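Local atomic coordinates of periplasmic binding protein (Veillonella parvula, PDB entry 4MO9), a protein that probably binds a solute outside the cytoplasmic membrane and hands it to an ABC importer, as other TroA-like periplasmic binding proteins do. Residues A[251-256]-A[297-302]; A[201-206]-A[258-263]; A[209-214]-A[290-295]. All coordinates share one frame; numbering follows the deposited sequence.

All three contacts lie in the lobe built round the mixed sheet that holds strands 201-206 and 259-263. Well after the four-stranded parallel sheet, the chain runs through strand 201-206 and loop 209-214. It then passes helix 249-255 and strand 259-263, and ends this course with helix 282-295 and the short turn after it. Contact 2 closes its loop first, when 258-263 pairs with 201-206. Contact 3 closes next, on 290-295, and contact 1 last, on 297-302. Every pair of loops crosses; none is nested. Tyr203 and Ile260 pack against contact 1, and Ile262 against Phe292 of contact 3. The contacts thus join helix 249-255, helix 282-295 and the loops beside them to strands 201-206 and 259-263.

Contact 1 (A[251-256]-A[297-302]); sequences FVLEKN and QGWSDL
Leu253 and Val252 of helix 249-255 meet Trp299 of the 3-10 turn 299-301 and Leu302, the N-cap of helix 303-306. The contact belongs to the helical layer on one face of the sheet in this alpha/beta lobe of the TroA-like fold. Val252 CG1 stands anti to the backbone N (chi1 177°), which sends it toward the turn. There Val252 CG1 touches Leu302 CD1 at 4.0 Å, with the two side chains at about a right angle. Leu302 CD1 also sits 3.5 Å above the plane of the Trp299 ring, offset toward its rim. Leu302 thus touches both the indole and the helix. Val252 CG1 also approaches the indole obliquely at CZ2.

Leu253 does most of its touching with one branch. Leu253 CD2 lies 4.1 Å from Trp299 CD1 and also touches Leu302 CD2. Leu253 CD2 rests 3.6 Å from Gln297 O of the backbone. Gly298, with positive phi, has no side chain to obstruct this methyl. The packing is mostly apolar, and the six-membered end of the indole packs on Tyr203 and Ile260 of the sheet.

Asn256 leaves the helix with positive phi. Its side chain and that of Leu302 slide past each other in opposite directions. Asn256 OD1 accepts a hydrogen bond from Lys303 N, just after the N-cap position held by Leu302. This bond joins the end of helix 249-255 to the start of helix 303-306. The same Asn256 OD1 lies 3.6 Å from the methyl Leu302 CD2.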
ATOM      1  N   PHE A 251     -14.919  12.910  20.181  1.00 57.75           N
ATOM      2  CA  PHE A 251     -13.665  13.581  19.856  1.00 54.35           C
ATOM      3  C   PHE A 251     -13.789  14.326  18.525  1.00 52.23           C
ATOM      4  O   PHE A 251     -13.379  15.485  18.413  1.00 52.66           O
ATOM      5  CB  PHE A 251     -12.536  12.543  19.793  1.00 54.56           C
ATOM      6  CG  PHE A 251     -11.149  13.125  19.677  1.00 55.65           C
ATOM      7  CD1 PHE A 251     -10.532  13.243  18.435  1.00 56.43           C
ATOM      8  CD2 PHE A 251     -10.440  13.505  20.810  1.00 57.20           C
ATOM      9  CE1 PHE A 251      -9.242  13.760  18.327  1.00 55.65           C
ATOM     10  CE2 PHE A 251      -9.156  14.022  20.709  1.00 57.18           C
ATOM     11  CZ  PHE A 251      -8.555  14.150  19.468  1.00 55.79           C
ATOM     12  N   VAL A 252     -14.370  13.670  17.523  1.00 49.03           N
ATOM     13  CA  VAL A 252     -14.495  14.271  16.196  1.00 48.35           C
ATOM     14  C   VAL A 252     -15.415  15.500  16.198  1.00 51.14           C
ATOM     15  O   VAL A 252     -15.095  16.520  15.580  1.00 50.53           O
ATOM     16  CB  VAL A 252     -14.949  13.242  15.132  1.00 48.65           C
ATOM     17  CG1 VAL A 252     -15.137  13.911  13.785  1.00 48.80           C
ATOM     18  CG2 VAL A 252     -13.920  12.114  14.997  1.00 44.38           C
ATOM     19  N   LEU A 253     -16.541  15.410  16.903  1.00 52.18           N
ATOM     20  CA  LEU A 253     -17.466  16.536  17.000  1.00 55.57           C
ATOM     21  C   LEU A 253     -16.796  17.759  17.641  1.00 56.61           C
ATOM     22  O   LEU A 253     -16.993  18.890  17.186  1.00 58.84           O
ATOM     23  CB  LEU A 253     -18.724  16.139  17.781  1.00 56.34           C
ATOM     24  CG  LEU A 253     -19.520  14.944  17.242  1.00 57.15           C
ATOM     25  CD1 LEU A 253     -20.735  14.626  18.108  1.00 59.80           C
ATOM     26  CD2 LEU A 253     -19.953  15.188  15.812  1.00 55.58           C
ATOM     27  N   GLU A 254     -16.001  17.527  18.682  1.00 55.69           N
ATOM     28  CA  GLU A 254     -15.352  18.613  19.416  1.00 56.66           C
ATOM     29  C   GLU A 254     -14.236  19.265  18.600  1.00 54.93           C
ATOM     30  O   GLU A 254     -14.071  20.486  18.615  1.00 50.82           O
ATOM     31  CB  GLU A 254     -14.793  18.093  20.740  1.00 62.01           C
ATOM     32  CG  GLU A 254     -15.854  17.546  21.692  1.00 71.53           C
ATOM     33  CD  GLU A 254     -15.255  16.842  22.901  1.00 76.70           C
ATOM     34  OE1 GLU A 254     -14.198  16.184  22.749  1.00 76.59           O
ATOM     35  OE2 GLU A 254     -15.845  16.946  23.997  1.00 78.87           O
ATOM     36  N   LYS A 255     -13.462  18.443  17.900  1.00 52.63           N
ATOM     37  CA  LYS A 255     -12.363  18.954  17.089  1.00 54.18           C
ATOM     38  C   LYS A 255     -12.853  19.672  15.839  1.00 50.14           C
ATOM     39  O   LYS A 255     -12.220  20.628  15.391  1.00 45.94           O
ATOM     40  CB  LYS A 255     -11.398  17.829  16.700  1.00 56.59           C
ATOM     41  CG  LYS A 255     -10.509  17.354  17.838  1.00 62.54           C
ATOM     42  CD  LYS A 255      -9.748  18.520  18.454  1.00 66.96           C
ATOM     43  CE  LYS A 255      -8.672  18.037  19.417  1.00 69.39           C
ATOM     44  NZ  LYS A 255      -9.258  17.260  20.540  1.00 72.42           N
ATOM     45  N   ASN A 256     -13.977  19.210  15.287  1.00 49.11           N
ATOM     46  CA  ASN A 256     -14.549  19.790  14.069  1.00 50.63           C
ATOM     47  C   ASN A 256     -13.486  19.997  12.991  1.00 45.94           C
ATOM     48  O   ASN A 256     -13.162  21.124  12.638  1.00 45.54           O
ATOM     49  CB  ASN A 256     -15.253  21.116  14.390  1.00 54.26           C
ATOM     50  CG  ASN A 256     -16.212  21.553  13.296  1.00 57.67           C
ATOM     51  OD1 ASN A 256     -16.666  20.744  12.481  1.00 56.66           O
ATOM     52  ND2 ASN A 256     -16.531  22.843  13.277  1.00 60.89           N
ATOM     53  N   GLN A 297     -24.285  10.547  14.264  1.00 52.95           N
ATOM     54  CA  GLN A 297     -24.775  11.647  15.090  1.00 57.36           C
ATOM     55  C   GLN A 297     -23.903  12.901  14.980  1.00 57.10           C
ATOM     56  O   GLN A 297     -22.694  12.856  15.210  1.00 57.57           O
ATOM     57  CB  GLN A 297     -24.905  11.191  16.550  1.00 63.02           C
ATOM     58  CG  GLN A 297     -25.223  12.301  17.548  1.00 70.40           C
ATOM     59  CD  GLN A 297     -26.126  11.837  18.678  1.00 82.23           C
ATOM     60  OE1 GLN A 297     -26.869  10.863  18.537  1.00 86.57           O
ATOM     61  NE2 GLN A 297     -26.075  12.542  19.806  1.00 85.65           N
ATOM     62  N   GLY A 298     -24.520  14.008  14.581  1.00 57.78           N
ATOM     63  CA  GLY A 298     -23.832  15.284  14.521  1.00 55.34           C
ATOM     64  C   GLY A 298     -22.988  15.546  13.285  1.00 53.73           C
ATOM     65  O   GLY A 298     -22.595  16.687  13.052  1.00 54.58           O
ATOM     66  N   TRP A 299     -22.697  14.516  12.491  1.00 53.04           N
ATOM     67  CA  TRP A 299     -21.806  14.700  11.337  1.00 49.17           C
ATOM     68  C   TRP A 299     -22.368  15.678  10.302  1.00 50.11           C
ATOM     69  O   TRP A 299     -21.606  16.376   9.635  1.00 46.65           O
ATOM     70  CB  TRP A 299     -21.438  13.366  10.676  1.00 47.35           C
ATOM     71  CG  TRP A 299     -20.280  12.679  11.339  1.00 47.03           C
ATOM     72  CD1 TRP A 299     -20.069  12.550  12.684  1.00 50.09           C
ATOM     73  CD2 TRP A 299     -19.162  12.052  10.694  1.00 45.27           C
ATOM     74  NE1 TRP A 299     -18.901  11.866  12.913  1.00 48.45           N
ATOM     75  CE2 TRP A 299     -18.318  11.555  11.711  1.00 46.66           C
ATOM     76  CE3 TRP A 299     -18.797  11.852   9.358  1.00 41.07           C
ATOM     77  CZ2 TRP A 299     -17.132  10.874  11.435  1.00 42.52           C
ATOM     78  CZ3 TRP A 299     -17.605  11.177   9.082  1.00 40.13           C
ATOM     79  CH2 TRP A 299     -16.793  10.693  10.117  1.00 41.45           C
ATOM     80  N   SER A 300     -23.698  15.744  10.200  1.00 52.29           N
ATOM     81  CA  SER A 300     -24.370  16.640   9.265  1.00 55.60           C
ATOM     82  C   SER A 300     -23.959  18.082   9.510  1.00 55.97           C
ATOM     83  O   SER A 300     -23.963  18.905   8.591  1.00 56.19           O
ATOM     84  CB  SER A 300     -25.897  16.533   9.430  1.00 65.32           C
ATOM     85  OG  SER A 300     -26.484  15.829   8.351  1.00 69.27           O
ATOM     86  N   ASP A 301     -23.627  18.375  10.766  1.00 57.53           N
ATOM     87  CA  ASP A 301     -23.309  19.730  11.210  1.00 57.51           C
ATOM     88  C   ASP A 301     -21.805  19.961  11.260  1.00 52.49           C
ATOM     89  O   ASP A 301     -21.352  21.032  11.663  1.00 53.18           O
ATOM     90  CB  ASP A 301     -23.891  19.975  12.600  1.00 62.15           C
ATOM     91  CG  ASP A 301     -25.404  19.896  12.624  1.00 67.03           C
ATOM     92  OD1 ASP A 301     -26.047  20.397  11.678  1.00 66.75           O
ATOM     93  OD2 ASP A 301     -25.951  19.337  13.600  1.00 70.99           O
ATOM     94  N   LEU A 302     -21.032  18.952  10.875  1.00 48.74           N
ATOM     95  CA  LEU A 302     -19.573  19.082  10.869  1.00 47.05           C
ATOM     96  C   LEU A 302     -19.099  20.036   9.780  1.00 48.58           C
ATOM     97  O   LEU A 302     -19.576  19.985   8.638  1.00 48.24           O
ATOM     98  CB  LEU A 302     -18.889  17.718  10.689  1.00 46.39           C
ATOM     99  CG  LEU A 302     -18.829  16.815  11.924  1.00 47.73           C
ATOM    100  CD1 LEU A 302     -18.152  15.483  11.616  1.00 44.54           C
ATOM    101  CD2 LEU A 302     -18.119  17.520  13.063  1.00 51.75           C
TER

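Contact 2 (A[201-206]-A[258-263]); sequences TVYLEV and DIIMIM
Thr201 and Asp258 clasp the start of two parallel strands through side chain and backbone together. Asp258 N gives a hydrogen bond to Thr201 OG1 at 2.9 Å, nearly straight. In return Thr201 N binds Asp258 OD2 at 3.1 Å, on the anti side of that oxygen and 26° out of the carboxylate plane. A weak bond from Thr201 OG1 reaches the same OD2. With OG1 between the backbone N and the carbonyl carbon (chi1 51°), the hydroxyl faces Asp258, where it can accept from N and donate weakly to OD2. The other oxygen, Asp258 OD1, forms a salt bridge with Lys303.

From there the backbones pair in parallel register, with axes 4.6 Å apart. Ile259 N binds Thr201 O, Tyr203 N binds Ile259 O, and Met261 N binds Tyr203 O. Glu205 N then binds Met261 O, and Met263 N closes the series on Glu205 O. These are neighbouring interior strands of the mixed sheet in this alpha/beta lobe.

Side chains alternate between its faces. Val202, Leu204, Ile259, Met261 and Met263 point to the side of helices 224-230 and 324-334. Both Met261 and Met263 are selenomethionine here. Met263 bends at chi2 (-50°), which brings Met263 CE to 3.7 Å from Leu204 CD2. Val202 CG2 and Ile259 CG2 meet at 4.0 Å. Tyr203, Glu205, Ile260 and Ile262 take the other face, where Ile262 packs on helix 282-295.

On that face Tyr203 OH donates to Glu205 OE1 at 2.6 Å. Arg296 forms a salt bridge with the same oxygen, and Gly215 N binds OE2. With both oxygens satisfied in this way, the buried Glu205 carboxylate probably remains charged.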
ATOM      1  N   THR A 201      -6.539  20.743   9.529  1.00 38.64           N
ATOM      2  CA  THR A 201      -6.755  19.657  10.469  1.00 41.27           C
ATOM      3  C   THR A 201      -7.504  18.550   9.741  1.00 42.98           C
ATOM      4  O   THR A 201      -8.402  18.824   8.939  1.00 42.94           O
ATOM      5  CB  THR A 201      -7.558  20.115  11.704  1.00 44.36           C
ATOM      6  OG1 THR A 201      -8.746  20.804  11.286  1.00 44.89           O
ATOM      7  CG2 THR A 201      -6.718  21.042  12.581  1.00 43.58           C
ATOM      8  N   VAL A 202      -7.130  17.302  10.004  1.00 41.75           N
ATOM      9  CA  VAL A 202      -7.754  16.183   9.311  1.00 40.44           C
ATOM     10  C   VAL A 202      -8.113  15.033  10.257  1.00 38.55           C
ATOM     11  O   VAL A 202      -7.321  14.666  11.133  1.00 37.65           O
ATOM     12  CB  VAL A 202      -6.859  15.685   8.139  1.00 39.36           C
ATOM     13  CG1 VAL A 202      -5.478  15.280   8.636  1.00 39.63           C
ATOM     14  CG2 VAL A 202      -7.513  14.532   7.406  1.00 37.85           C
ATOM     15  N   TYR A 203      -9.318  14.484  10.092  1.00 37.09           N
ATOM     16  CA  TYR A 203      -9.683  13.253  10.777  1.00 32.47           C
ATOM     17  C   TYR A 203      -9.586  12.092   9.785  1.00 33.76           C
ATOM     18  O   TYR A 203     -10.179  12.148   8.700  1.00 35.17           O
ATOM     19  CB  TYR A 203     -11.088  13.333  11.396  1.00 33.87           C
ATOM     20  CG  TYR A 203     -11.595  11.984  11.851  1.00 36.91           C
ATOM     21  CD1 TYR A 203     -10.859  11.216  12.746  1.00 38.77           C
ATOM     22  CD2 TYR A 203     -12.787  11.462  11.365  1.00 36.85           C
ATOM     23  CE1 TYR A 203     -11.294   9.964  13.152  1.00 39.97           C
ATOM     24  CE2 TYR A 203     -13.233  10.210  11.763  1.00 39.26           C
ATOM     25  CZ  TYR A 203     -12.482   9.468  12.660  1.00 40.16           C
ATOM     26  OH  TYR A 203     -12.913   8.225  13.071  1.00 41.87           O
ATOM     27  N   LEU A 204      -8.833  11.056  10.154  1.00 32.79           N
ATOM     28  CA  LEU A 204      -8.566   9.924   9.267  1.00 31.97           C
ATOM     29  C   LEU A 204      -9.215   8.671   9.832  1.00 33.75           C
ATOM     30  O   LEU A 204      -9.092   8.393  11.025  1.00 36.06           O
ATOM     31  CB  LEU A 204      -7.058   9.681   9.155  1.00 32.77           C
ATOM     32  CG  LEU A 204      -6.145  10.811   8.681  1.00 31.93           C
ATOM     33  CD1 LEU A 204      -4.674  10.435   8.909  1.00 29.97           C
ATOM     34  CD2 LEU A 204      -6.375  11.096   7.211  1.00 30.30           C
ATOM     35  N   GLU A 205      -9.910   7.908   8.994  1.00 32.11           N
ATOM     36  CA  GLU A 205     -10.533   6.683   9.494  1.00 33.26           C
ATOM     37  C   GLU A 205     -10.558   5.614   8.413  1.00 33.79           C
ATOM     38  O   GLU A 205     -10.879   5.912   7.253  1.00 33.69           O
ATOM     39  CB  GLU A 205     -11.961   6.939  10.009  1.00 34.05           C
ATOM     40  CG  GLU A 205     -12.597   5.696  10.662  1.00 35.36           C
ATOM     41  CD  GLU A 205     -14.090   5.847  10.958  1.00 40.64           C
ATOM     42  OE1 GLU A 205     -14.522   6.939  11.408  1.00 43.94           O
ATOM     43  OE2 GLU A 205     -14.844   4.859  10.766  1.00 39.04           O
ATOM     44  N   VAL A 206     -10.199   4.383   8.788  1.00 31.38           N
ATOM     45  CA  VAL A 206     -10.400   3.232   7.911  1.00 32.81           C
ATOM     46  C   VAL A 206     -11.890   2.901   7.953  1.00 35.82           C
ATOM     47  O   VAL A 206     -12.432   2.570   9.023  1.00 36.27           O
ATOM     48  CB  VAL A 206      -9.584   2.007   8.365  1.00 34.23           C
ATOM     49  CG1 VAL A 206      -9.611   0.923   7.284  1.00 34.03           C
ATOM     50  CG2 VAL A 206      -8.141   2.416   8.637  1.00 35.01           C
ATOM     51  N   ASP A 258     -11.059  20.339   9.655  1.00 43.51           N
ATOM     52  CA  ASP A 258     -11.206  20.957   8.336  1.00 43.99           C
ATOM     53  C   ASP A 258     -11.544  19.919   7.266  1.00 41.19           C
ATOM     54  O   ASP A 258     -12.311  20.191   6.340  1.00 40.65           O
ATOM     55  CB  ASP A 258      -9.913  21.676   7.930  1.00 45.12           C
ATOM     56  CG  ASP A 258      -9.618  22.904   8.788  1.00 50.42           C
ATOM     57  OD1 ASP A 258     -10.560  23.657   9.121  1.00 49.85           O
ATOM     58  OD2 ASP A 258      -8.430  23.114   9.121  1.00 49.08           O
ATOM     59  N   ILE A 259     -10.960  18.729   7.402  1.00 36.74           N
ATOM     60  CA  ILE A 259     -11.045  17.693   6.378  1.00 37.77           C
ATOM     61  C   ILE A 259     -11.303  16.331   7.043  1.00 36.84           C
ATOM     62  O   ILE A 259     -10.811  16.070   8.141  1.00 35.95           O
ATOM     63  CB  ILE A 259      -9.728  17.666   5.540  1.00 37.44           C
ATOM     64  CG1 ILE A 259      -9.576  18.977   4.754  1.00 36.26           C
ATOM     65  CG2 ILE A 259      -9.660  16.455   4.601  1.00 33.00           C
ATOM     66  CD1 ILE A 259      -8.196  19.171   4.130  1.00 39.42           C
ATOM     67  N   ILE A 260     -12.114  15.493   6.399  1.00 38.04           N
ATOM     68  CA  ILE A 260     -12.337  14.113   6.843  1.00 37.54           C
ATOM     69  C   ILE A 260     -11.961  13.217   5.667  1.00 35.67           C
ATOM     70  O   ILE A 260     -12.331  13.506   4.520  1.00 35.30           O
ATOM     71  CB  ILE A 260     -13.825  13.861   7.214  1.00 35.13           C
ATOM     72  CG1 ILE A 260     -14.202  14.563   8.525  1.00 36.20           C
ATOM     73  CG2 ILE A 260     -14.110  12.361   7.341  1.00 36.34           C
ATOM     74  CD1 ILE A 260     -15.731  14.521   8.845  1.00 36.16           C
HETATM   75  N   MSE A 261     -11.215  12.149   5.927  1.00 33.14           N
HETATM   76  CA  MSE A 261     -10.931  11.177   4.879  1.00 32.68           C
HETATM   77  C   MSE A 261     -11.220   9.779   5.405  1.00 32.57           C
HETATM   78  O   MSE A 261     -10.649   9.367   6.428  1.00 30.22           O
HETATM   79  CB  MSE A 261      -9.479  11.295   4.405  1.00 30.44           C
HETATM   80  CG  MSE A 261      -9.224  10.567   3.091  1.00 32.68           C
HETATM   81 SE   MSE A 261      -7.366  10.698   2.500  0.73 41.48          SE
HETATM   82  CE  MSE A 261      -7.240  12.650   2.625  1.00 31.14           C
ATOM     83  N   ILE A 262     -12.133   9.074   4.731  1.00 31.75           N
ATOM     84  CA  ILE A 262     -12.519   7.715   5.114  1.00 32.25           C
ATOM     85  C   ILE A 262     -11.905   6.714   4.138  1.00 32.76           C
ATOM     86  O   ILE A 262     -12.208   6.763   2.946  1.00 35.24           O
ATOM     87  CB  ILE A 262     -14.053   7.526   5.068  1.00 34.80           C
ATOM     88  CG1 ILE A 262     -14.770   8.622   5.866  1.00 38.13           C
ATOM     89  CG2 ILE A 262     -14.434   6.129   5.563  1.00 35.32           C
ATOM     90  CD1 ILE A 262     -14.499   8.579   7.361  1.00 39.50           C
HETATM   91  N   MSE A 263     -11.066   5.801   4.622  1.00 31.04           N
HETATM   92  CA  MSE A 263     -10.373   4.885   3.708  1.00 33.68           C
HETATM   93  C   MSE A 263     -11.300   3.753   3.227  1.00 33.73           C
HETATM   94  O   MSE A 263     -12.068   3.179   4.015  1.00 35.70           O
HETATM   95  CB  MSE A 263      -9.092   4.332   4.346  1.00 31.95           C
HETATM   96  CG  MSE A 263      -8.192   5.417   4.957  1.00 30.31           C
HETATM   97 SE   MSE A 263      -7.806   6.923   3.767  0.72 37.05          SE
HETATM   98  CE  MSE A 263      -7.163   8.120   5.163  1.00 30.85           C
TER

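Contact 3 (A[209-214]-A[290-295]); sequences NGPEEF and KAFTTE
Pro211 lies over the ring of Phe292, and a CH-pi contact carries the pairing. Pro211 CG sits 4.2 Å from the centroid of the Phe292 ring, 15° off the ring normal. The two side chains cross at about a right angle. Phe292 CG stands beside its backbone N (chi1 -81°), and the ring extends from the helix under the turn. Pro211 N covers the same ring nearer its rim.

Apolar and van der Waals contacts extend this. Gly210 C reaches Phe292 CE2 at 3.6 Å. Pro211 CG also touches Ala291 CB at 3.9 Å, and Pro211 CB meets Glu295 CB at 3.8 Å. With a lysine in place of Phe292 the ring is gone: Pro211 would probably sit loose, and the charged end be left without a mate.

Polar anchoring comes from Arg296, the next residue along the chain. It hydrogen-bonds to the carbonyl oxygens of Gly210 and Pro211 and makes a cation-pi contact with Phe214. Gly210, with positive phi, begins a type I beta turn that runs to Glu213. The arrangement is a loop from the C-terminal end of interior strand 201-206, folded back onto a helix beside the sheet of an alpha/beta lobe.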
ATOM      1  N   ASN A 209     -15.770  -0.655   8.910  1.00 43.02           N
ATOM      2  CA  ASN A 209     -16.926  -1.062   9.695  1.00 46.63           C
ATOM      3  C   ASN A 209     -18.208  -0.320   9.327  1.00 47.58           C
ATOM      4  O   ASN A 209     -19.247  -0.535   9.946  1.00 47.09           O
ATOM      5  CB  ASN A 209     -16.626  -0.916  11.191  1.00 48.64           C
ATOM      6  CG  ASN A 209     -15.527  -1.852  11.659  1.00 52.62           C
ATOM      7  OD1 ASN A 209     -15.412  -2.978  11.176  1.00 56.15           O
ATOM      8  ND2 ASN A 209     -14.709  -1.387  12.598  1.00 54.08           N
ATOM      9  N   GLY A 210     -18.134   0.551   8.320  1.00 45.52           N
ATOM     10  CA  GLY A 210     -19.301   1.307   7.889  1.00 45.17           C
ATOM     11  C   GLY A 210     -19.648   2.437   8.847  1.00 45.43           C
ATOM     12  O   GLY A 210     -18.976   2.615   9.870  1.00 42.78           O
ATOM     13  N   PRO A 211     -20.704   3.207   8.526  1.00 46.08           N
ATOM     14  CA  PRO A 211     -21.104   4.361   9.346  1.00 45.88           C
ATOM     15  C   PRO A 211     -21.437   4.009  10.805  1.00 46.78           C
ATOM     16  O   PRO A 211     -21.203   4.826  11.695  1.00 46.20           O
ATOM     17  CB  PRO A 211     -22.361   4.877   8.628  1.00 48.86           C
ATOM     18  CG  PRO A 211     -22.211   4.400   7.209  1.00 47.83           C
ATOM     19  CD  PRO A 211     -21.552   3.053   7.329  1.00 46.60           C
ATOM     20  N   GLU A 212     -21.964   2.813  11.045  1.00 48.84           N
ATOM     21  CA  GLU A 212     -22.501   2.468  12.364  1.00 57.14           C
ATOM     22  C   GLU A 212     -21.450   2.098  13.428  1.00 55.08           C
ATOM     23  O   GLU A 212     -21.765   2.042  14.618  1.00 55.47           O
ATOM     24  CB  GLU A 212     -23.587   1.381  12.244  1.00 65.20           C
ATOM     25  CG  GLU A 212     -23.088  -0.009  11.830  1.00 70.73           C
ATOM     26  CD  GLU A 212     -22.790  -0.141  10.335  1.00 75.12           C
ATOM     27  OE1 GLU A 212     -22.925   0.856   9.587  1.00 73.06           O
ATOM     28  OE2 GLU A 212     -22.421  -1.258   9.909  1.00 78.68           O
ATOM     29  N   GLU A 213     -20.210   1.864  13.000  1.00 53.05           N
ATOM     30  CA  GLU A 213     -19.122   1.544  13.927  1.00 53.66           C
ATOM     31  C   GLU A 213     -17.823   2.196  13.460  1.00 48.97           C
ATOM     32  O   GLU A 213     -17.435   2.046  12.298  1.00 49.77           O
ATOM     33  CB  GLU A 213     -18.939   0.025  14.030  1.00 60.12           C
ATOM     34  CG  GLU A 213     -17.873  -0.419  15.029  1.00 66.76           C
ATOM     35  CD  GLU A 213     -17.610  -1.921  14.990  1.00 72.70           C
ATOM     36  OE1 GLU A 213     -18.130  -2.601  14.077  1.00 73.92           O
ATOM     37  OE2 GLU A 213     -16.876  -2.421  15.872  1.00 74.70           O
ATOM     38  N   PHE A 214     -17.142   2.917  14.347  1.00 44.81           N
ATOM     39  CA  PHE A 214     -15.906   3.599  13.946  1.00 43.61           C
ATOM     40  C   PHE A 214     -14.794   2.611  13.636  1.00 42.49           C
ATOM     41  O   PHE A 214     -14.567   1.658  14.382  1.00 44.05           O
ATOM     42  CB  PHE A 214     -15.440   4.587  15.016  1.00 45.11           C
ATOM     43  CG  PHE A 214     -16.130   5.925  14.951  1.00 47.09           C
ATOM     44  CD1 PHE A 214     -17.502   6.006  14.755  1.00 47.01           C
ATOM     45  CD2 PHE A 214     -15.407   7.101  15.090  1.00 46.39           C
ATOM     46  CE1 PHE A 214     -18.143   7.241  14.704  1.00 49.22           C
ATOM     47  CE2 PHE A 214     -16.037   8.334  15.036  1.00 45.82           C
ATOM     48  CZ  PHE A 214     -17.404   8.405  14.842  1.00 47.04           C
ATOM     49  N   LYS A 290     -21.240   9.092   1.474  1.00 42.10           N
ATOM     50  CA  LYS A 290     -22.274   9.983   1.998  1.00 44.23           C
ATOM     51  C   LYS A 290     -22.970   9.404   3.233  1.00 45.49           C
ATOM     52  O   LYS A 290     -23.303  10.135   4.166  1.00 46.56           O
ATOM     53  CB  LYS A 290     -23.298  10.333   0.912  1.00 46.71           C
ATOM     54  CG  LYS A 290     -24.524  11.068   1.437  1.00 47.92           C
ATOM     55  CD  LYS A 290     -25.447  11.511   0.309  1.00 51.09           C
ATOM     56  CE  LYS A 290     -26.617  12.307   0.860  1.00 55.23           C
ATOM     57  NZ  LYS A 290     -27.525  12.779  -0.220  1.00 57.57           N
ATOM     58  N   ALA A 291     -23.168   8.088   3.249  1.00 44.65           N
ATOM     59  CA  ALA A 291     -23.836   7.446   4.380  1.00 45.40           C
ATOM     60  C   ALA A 291     -23.098   7.651   5.709  1.00 44.12           C
ATOM     61  O   ALA A 291     -23.739   7.750   6.762  1.00 45.49           O
ATOM     62  CB  ALA A 291     -24.063   5.961   4.107  1.00 45.94           C
ATOM     63  N   PHE A 292     -21.764   7.694   5.659  1.00 42.59           N
ATOM     64  CA  PHE A 292     -20.967   8.023   6.838  1.00 42.19           C
ATOM     65  C   PHE A 292     -21.399   9.356   7.450  1.00 45.06           C
ATOM     66  O   PHE A 292     -21.518   9.476   8.668  1.00 47.26           O
ATOM     67  CB  PHE A 292     -19.477   8.073   6.492  1.00 43.01           C
ATOM     68  CG  PHE A 292     -18.818   6.723   6.447  1.00 39.00           C
ATOM     69  CD1 PHE A 292     -18.913   5.925   5.312  1.00 37.46           C
ATOM     70  CD2 PHE A 292     -18.107   6.246   7.544  1.00 39.37           C
ATOM     71  CE1 PHE A 292     -18.315   4.678   5.268  1.00 39.26           C
ATOM     72  CE2 PHE A 292     -17.499   4.996   7.506  1.00 40.10           C
ATOM     73  CZ  PHE A 292     -17.606   4.210   6.367  1.00 38.42           C
ATOM     74  N   THR A 293     -21.656  10.346   6.598  1.00 45.87           N
ATOM     75  CA  THR A 293     -22.007  11.701   7.051  1.00 46.51           C
ATOM     76  C   THR A 293     -23.477  11.858   7.454  1.00 49.70           C
ATOM     77  O   THR A 293     -23.837  12.771   8.216  1.00 45.83           O
ATOM     78  CB  THR A 293     -21.631  12.748   5.970  1.00 49.29           C
ATOM     79  OG1 THR A 293     -22.493  12.611   4.830  1.00 50.10           O
ATOM     80  CG2 THR A 293     -20.200  12.540   5.519  1.00 48.11           C
ATOM     81  N   THR A 294     -24.333  10.967   6.954  1.00 51.04           N
ATOM     82  CA  THR A 294     -25.767  11.058   7.246  1.00 53.48           C
ATOM     83  C   THR A 294     -26.222  10.140   8.386  1.00 53.48           C
ATOM     84  O   THR A 294     -27.219  10.422   9.049  1.00 55.39           O
ATOM     85  CB  THR A 294     -26.642  10.805   5.981  1.00 52.68           C
ATOM     86  OG1 THR A 294     -26.457   9.462   5.511  1.00 50.30           O
ATOM     87  CG2 THR A 294     -26.275  11.782   4.868  1.00 50.05           C
ATOM     88  N   GLU A 295     -25.506   9.041   8.610  1.00 50.93           N
ATOM     89  CA  GLU A 295     -25.924   8.074   9.625  1.00 56.09           C
ATOM     90  C   GLU A 295     -25.300   8.360  10.997  1.00 55.75           C
ATOM     91  O   GLU A 295     -25.794   7.879  12.023  1.00 60.02           O
ATOM     92  CB  GLU A 295     -25.640   6.624   9.183  1.00 59.80           C
ATOM     93  CG  GLU A 295     -26.307   6.181   7.865  1.00 63.93           C
ATOM     94  CD  GLU A 295     -27.826   6.349   7.863  1.00 73.86           C
ATOM     95  OE1 GLU A 295     -28.546   5.382   8.212  1.00 75.81           O
ATOM     96  OE2 GLU A 295     -28.306   7.449   7.503  1.00 76.16           O
TER